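Local coordinates for cell division control protein Cdc48 (Mycobacterium smegmatis, PDB 5E7P) that probably binds and hydrolyses ATP as a member of the AAA ATPase family related to Cdc48, and carries bound ADP in this structure, at residues L415-D420 / L454-L459; S20-T25 / A48-R53. All coordinates share one frame; numbering follows the deposited sequence.

Contact 1 and contact 2 are both largely buried, yet they share no element and do not touch. Their nearest atoms are about 15 Å apart. Contact 1 packs helix 415-420 against the start of helix 456-462 in a helical region, with the Leu415 side chain about 13 Å from a bound ADP. Contact 2 lies in the CDC48 N-terminal domain, where the lead into strand 22-28 meets the end of helix 44-50. The chemistry differs accordingly. Contact 1 is apolar packing with a histidine and an aspartate at its more open side and no hydrogen bond across it. Contact 2 adds to its leucine packing one hydroxyl-to-carbonyl bond at a helix end.

Contact 1. Residues L415-D420 / L454-L459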
loop_
_atom_site.group_PDB
_atom_site.type_symbol
_atom_site.label_atom_id
_atom_site.label_comp_id
_atom_site.label_asym_id
_atom_site.label_seq_id
_atom_site.Cartn_x
_atom_site.Cartn_y
_atom_site.Cartn_z
ATOM N N LEU A 415 0.303 9.443 22.831
ATOM C CA LEU A 415 -0.164 8.959 21.536
ATOM C C LEU A 415 0.073 9.934 20.384
ATOM O O LEU A 415 0.124 9.529 19.221
ATOM C CB LEU A 415 -1.642 8.577 21.613
ATOM C CG LEU A 415 -1.926 7.375 22.515
ATOM C CD1 LEU A 415 -3.387 6.992 22.451
ATOM C CD2 LEU A 415 -1.051 6.198 22.121
ATOM N N GLY A 416 0.215 11.215 20.707
ATOM C CA GLY A 416 0.494 12.221 19.699
ATOM C C GLY A 416 1.846 11.995 19.054
ATOM O O GLY A 416 2.016 12.195 17.851
ATOM N N ASP A 417 2.811 11.569 19.863
ATOM C CA ASP A 417 4.161 11.295 19.385
ATOM C C ASP A 417 4.192 10.032 18.527
ATOM O O ASP A 417 4.891 9.974 17.516
ATOM C CB ASP A 417 5.125 11.161 20.564
ATOM C CG ASP A 417 6.523 10.766 20.132
ATOM O OD1 ASP A 417 7.246 11.630 19.594
ATOM O OD2 ASP A 417 6.899 9.592 20.336
ATOM N N ILE A 418 3.427 9.024 18.936
ATOM C CA ILE A 418 3.327 7.783 18.177
ATOM C C ILE A 418 2.639 8.018 16.834
ATOM O O ILE A 418 3.049 7.467 15.815
ATOM C CB ILE A 418 2.572 6.701 18.962
ATOM C CG1 ILE A 418 3.294 6.408 20.277
ATOM C CG2 ILE A 418 2.438 5.429 18.133
ATOM C CD1 ILE A 418 4.710 5.911 20.093
ATOM N N ALA A 419 1.600 8.849 16.839
ATOM C CA ALA A 419 0.897 9.210 15.612
ATOM C C ALA A 419 1.798 10.008 14.675
ATOM O O ALA A 419 1.770 9.818 13.458
ATOM C CB ALA A 419 -0.364 9.996 15.933
ATOM N N ASP A 420 2.599 10.900 15.249
ATOM C CA ASP A 420 3.512 11.728 14.468
ATOM C C ASP A 420 4.615 10.902 13.816
ATOM O O ASP A 420 5.182 11.307 12.803
ATOM C CB ASP A 420 4.134 12.821 15.341
ATOM C CG ASP A 420 3.214 14.014 15.534
ATOM O OD1 ASP A 420 2.450 14.344 14.600
ATOM O OD2 ASP A 420 3.264 14.630 16.619
ATOM N N LEU A 454 0.528 -0.928 29.683
ATOM C CA LEU A 454 1.170 -0.315 28.523
ATOM C C LEU A 454 1.741 1.073 28.800
ATOM O O LEU A 454 1.066 1.936 29.357
ATOM C CB LEU A 454 0.196 -0.240 27.345
ATOM C CG LEU A 454 0.392 -1.256 26.220
ATOM C CD1 LEU A 454 0.012 -2.651 26.687
ATOM C CD2 LEU A 454 -0.407 -0.856 24.987
ATOM N N ARG A 455 2.989 1.277 28.398
ATOM C CA ARG A 455 3.622 2.585 28.498
ATOM C C ARG A 455 4.111 3.034 27.126
ATOM O O ARG A 455 4.034 2.277 26.159
ATOM C CB ARG A 455 4.773 2.550 29.503
ATOM C CG ARG A 455 5.793 1.461 29.238
ATOM C CD ARG A 455 6.781 1.341 30.387
ATOM N NE ARG A 455 6.109 1.072 31.656
ATOM C CZ ARG A 455 6.740 0.789 32.790
ATOM N NH1 ARG A 455 8.066 0.730 32.816
ATOM N NH2 ARG A 455 6.046 0.559 33.896
ATOM N N HIS A 456 4.606 4.265 27.045
ATOM C CA HIS A 456 5.068 4.829 25.780
ATOM C C HIS A 456 6.235 4.043 25.194
ATOM O O HIS A 456 6.370 3.933 23.975
ATOM C CB HIS A 456 5.474 6.290 25.960
ATOM C CG HIS A 456 6.072 6.902 24.734
ATOM N ND1 HIS A 456 5.318 7.264 23.639
ATOM C CD2 HIS A 456 7.355 7.205 24.424
ATOM C CE1 HIS A 456 6.108 7.771 22.710
ATOM N NE2 HIS A 456 7.350 7.746 23.161
ATOM N N ALA A 457 7.074 3.501 26.072
ATOM C CA ALA A 457 8.234 2.725 25.654
ATOM C C ALA A 457 7.837 1.528 24.795
ATOM O O ALA A 457 8.529 1.186 23.835
ATOM C CB ALA A 457 9.024 2.266 26.871
ATOM N N ASP A 458 6.716 0.903 25.139
ATOM C CA ASP A 458 6.240 -0.283 24.434
ATOM C C ASP A 458 5.813 0.030 23.006
ATOM O O ASP A 458 6.154 -0.697 22.074
ATOM C CB ASP A 458 5.073 -0.914 25.192
ATOM C CG ASP A 458 5.416 -1.217 26.632
ATOM O OD1 ASP A 458 6.576 -1.597 26.902
ATOM O OD2 ASP A 458 4.528 -1.072 27.498
ATOM N N LEU A 459 5.058 1.112 22.841
ATOM C CA LEU A 459 4.581 1.514 21.525
ATOM C C LEU A 459 5.739 1.961 20.645
ATOM O O LEU A 459 5.808 1.603 19.469
ATOM C CB LEU A 459 3.540 2.628 21.640
ATOM C CG LEU A 459 2.281 2.284 22.439
ATOM C CD1 LEU A 459 1.250 3.388 22.310
ATOM C CD2 LEU A 459 1.698 0.952 21.995
#
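Ile418 reaches from helix 415-420 to both His456 and Leu459 at the start of helix 456-462. Its CB points at the other helix. CG1 then lies beside the backbone N (chi1 -60°) and passes 4.0 Å from both CE1 of His456 and CB of Leu459. At the tip, CD1 comes within 3.5 Å of His456 CE1, oblique to the ring. The same CD1 packs 3.8 Å from Leu459 CB, so one methyl touches both the imidazole and the leucine. The Ile418 and His456 side chains run past each other in opposite directions. Leu415 closes the apolar side, its CD2 3.6 Å from CD1 of Leu459. Asp417 OD2 meets the same ring carbon as Ile418, but at the edge and near the plane, 3.1 Å from CE1 of His456. The carboxylate is turned 57° from the ring, and no hydrogen bond forms. His456 ND1 instead bonds to the backbone O of Leu413, which fixes the ring. Helix 394-404 also packs on Leu415 and Ile418. The contact therefore joins two helices of the helical region that follows Met403 of the first ADP site through apolar packing. The carboxylate may add a mild electrostatic attraction to the ring.

Contact 2. Residues S20-T25 / A48-R53; sequences SHLRLT and AALGIR
Ser20 and Leu50 make the one hydrogen bond across this contact. The hydroxyl OG of Ser20 donates to the backbone O of Leu50 over 2.8 Å. It approaches well to the side of the carbonyl, with a C=O...OG angle of 113°, and is tilted 29° from the carbonyl plane. OG reaches this position because chi1 of 61° sets it between the backbone N and the carbonyl carbon of Ser20. The acceptor lies at the last residue of helix 44-50. Gly51 follows with positive phi and is the C-prime residue of a Schellman motif. In that motif Ile52 N pairs with Leu47 O, and a weak bond joins Gly51 N to Ala48 O. The serine thus binds a carbonyl at the helix end.

The rest is apolar packing. Leu22 points toward the helix, and its CD1 meets CB of Ala49 at 4.0 Å. Its CG lies 4.2 Å from CD2 of Leu50, the two leucines meeting at a slant. That same Leu50 CD2 also rests on the backbone of the other segment, 3.8 Å from CA of His21. The CB of His21 is directed away from the helix.

Neighbouring elements cover the contact. Val102 of strand 98-104 packs on Leu50, and Met702 of helix 690-707, within the probable AAA+ lid region, touches both Ser20 and Leu22. This face of the N-terminal domain thus meets a distant part of the chain. Backbone bonds from Leu22 to Val102 tie the strand into the domain's mixed sheet.

The chemistry is that of a short helix packed against an inner strand of the sheet in the CDC48 N-terminal domain, consistent with that family's double-psi beta-barrel clan. Leucine and alanine supply the packing, while the hydroxyl gives the carbonyl at the helix end a polar partner.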
loop_
_atom_site.group_PDB
_atom_site.type_symbol
_atom_site.label_atom_id
_atom_site.label_comp_id
_atom_site.label_asym_id
_atom_site.label_seq_id
_atom_site.Cartn_x
_atom_site.Cartn_y
_atom_site.Cartn_z
ATOM N N SER A 20 21.971 -7.315 -7.157
ATOM C CA SER A 20 23.047 -7.073 -6.203
ATOM C C SER A 20 22.970 -8.048 -5.029
ATOM O O SER A 20 21.894 -8.526 -4.682
ATOM C CB SER A 20 23.006 -5.629 -5.703
ATOM O OG SER A 20 21.788 -5.362 -5.033
ATOM N N HIS A 21 24.116 -8.339 -4.422
ATOM C CA HIS A 21 24.182 -9.322 -3.347
ATOM C C HIS A 21 25.469 -9.173 -2.543
ATOM O O HIS A 21 26.469 -8.658 -3.042
ATOM C CB HIS A 21 24.108 -10.737 -3.923
ATOM C CG HIS A 21 25.253 -11.075 -4.825
ATOM N ND1 HIS A 21 25.280 -10.717 -6.155
ATOM C CD2 HIS A 21 26.421 -11.714 -4.581
ATOM C CE1 HIS A 21 26.413 -11.131 -6.696
ATOM N NE2 HIS A 21 27.123 -11.740 -5.761
ATOM N N LEU A 22 25.440 -9.634 -1.297
ATOM C CA LEU A 22 26.610 -9.583 -0.431
ATOM C C LEU A 22 26.667 -10.808 0.466
ATOM O O LEU A 22 25.635 -11.318 0.902
ATOM C CB LEU A 22 26.581 -8.329 0.440
ATOM C CG LEU A 22 26.836 -6.984 -0.234
ATOM C CD1 LEU A 22 26.499 -5.855 0.719
ATOM C CD2 LEU A 22 28.287 -6.899 -0.685
ATOM N N ARG A 23 27.878 -11.283 0.734
ATOM C CA ARG A 23 28.072 -12.320 1.733
ATOM C C ARG A 23 28.362 -11.650 3.066
ATOM O O ARG A 23 29.261 -10.818 3.165
ATOM C CB ARG A 23 29.226 -13.243 1.349
ATOM C CG ARG A 23 29.404 -14.428 2.288
ATOM C CD ARG A 23 30.817 -14.986 2.216
ATOM N NE ARG A 23 31.183 -15.387 0.860
ATOM C CZ ARG A 23 32.420 -15.692 0.478
ATOM N NH1 ARG A 23 33.419 -15.638 1.351
ATOM N NH2 ARG A 23 32.659 -16.045 -0.778
ATOM N N LEU A 24 27.592 -12.004 4.088
ATOM C CA LEU A 24 27.791 -11.437 5.414
ATOM C C LEU A 24 27.940 -12.539 6.453
ATOM O O LEU A 24 27.710 -13.713 6.163
ATOM C CB LEU A 24 26.619 -10.527 5.795
ATOM C CG LEU A 24 26.346 -9.308 4.912
ATOM C CD1 LEU A 24 25.164 -8.527 5.452
ATOM C CD2 LEU A 24 27.575 -8.422 4.825
ATOM N N THR A 25 28.334 -12.150 7.660
ATOM C CA THR A 25 28.388 -13.076 8.783
ATOM C C THR A 25 27.055 -13.029 9.521
ATOM O O THR A 25 26.557 -11.954 9.855
ATOM C CB THR A 25 29.528 -12.721 9.757
ATOM O OG1 THR A 25 30.742 -12.518 9.022
ATOM C CG2 THR A 25 29.731 -13.836 10.773
ATOM N N ALA A 48 22.284 0.377 1.573
ATOM C CA ALA A 48 22.714 1.273 0.508
ATOM C C ALA A 48 23.389 0.502 -0.629
ATOM O O ALA A 48 23.123 0.752 -1.804
ATOM C CB ALA A 48 23.645 2.339 1.062
ATOM N N ALA A 49 24.256 -0.441 -0.272
ATOM C CA ALA A 49 24.985 -1.236 -1.260
ATOM C C ALA A 49 24.055 -2.139 -2.062
ATOM O O ALA A 49 24.277 -2.380 -3.250
ATOM C CB ALA A 49 26.065 -2.067 -0.576
ATOM N N LEU A 50 23.015 -2.639 -1.406
ATOM C CA LEU A 50 22.054 -3.515 -2.062
ATOM C C LEU A 50 21.027 -2.736 -2.882
ATOM O O LEU A 50 20.376 -3.292 -3.765
ATOM C CB LEU A 50 21.354 -4.404 -1.035
ATOM C CG LEU A 50 22.236 -5.468 -0.382
ATOM C CD1 LEU A 50 21.424 -6.293 0.609
ATOM C CD2 LEU A 50 22.879 -6.362 -1.443
ATOM N N GLY A 51 20.885 -1.448 -2.586
ATOM C CA GLY A 51 19.964 -0.596 -3.317
ATOM C C GLY A 51 18.552 -0.637 -2.767
ATOM O O GLY A 51 17.584 -0.434 -3.501
ATOM N N ILE A 52 18.432 -0.895 -1.469
ATOM C CA ILE A 52 17.129 -0.979 -0.824
ATOM C C ILE A 52 17.025 -0.041 0.372
ATOM O O ILE A 52 18.032 0.457 0.874
ATOM C CB ILE A 52 16.842 -2.405 -0.334
ATOM C CG1 ILE A 52 17.905 -2.836 0.677
ATOM C CG2 ILE A 52 16.779 -3.368 -1.510
ATOM C CD1 ILE A 52 17.722 -4.241 1.184
ATOM N N ARG A 53 15.797 0.193 0.823
ATOM C CA ARG A 53 15.561 0.970 2.033
ATOM C C ARG A 53 15.227 0.023 3.173
ATOM O O ARG A 53 15.137 -1.186 2.976
ATOM C CB ARG A 53 14.395 1.939 1.832
ATOM C CG ARG A 53 14.596 2.964 0.734
ATOM C CD ARG A 53 13.353 3.821 0.582
ATOM N NE ARG A 53 12.183 3.008 0.256
ATOM C CZ ARG A 53 10.923 3.407 0.406
ATOM N NH1 ARG A 53 10.656 4.614 0.889
ATOM N NH2 ARG A 53 9.929 2.590 0.078
#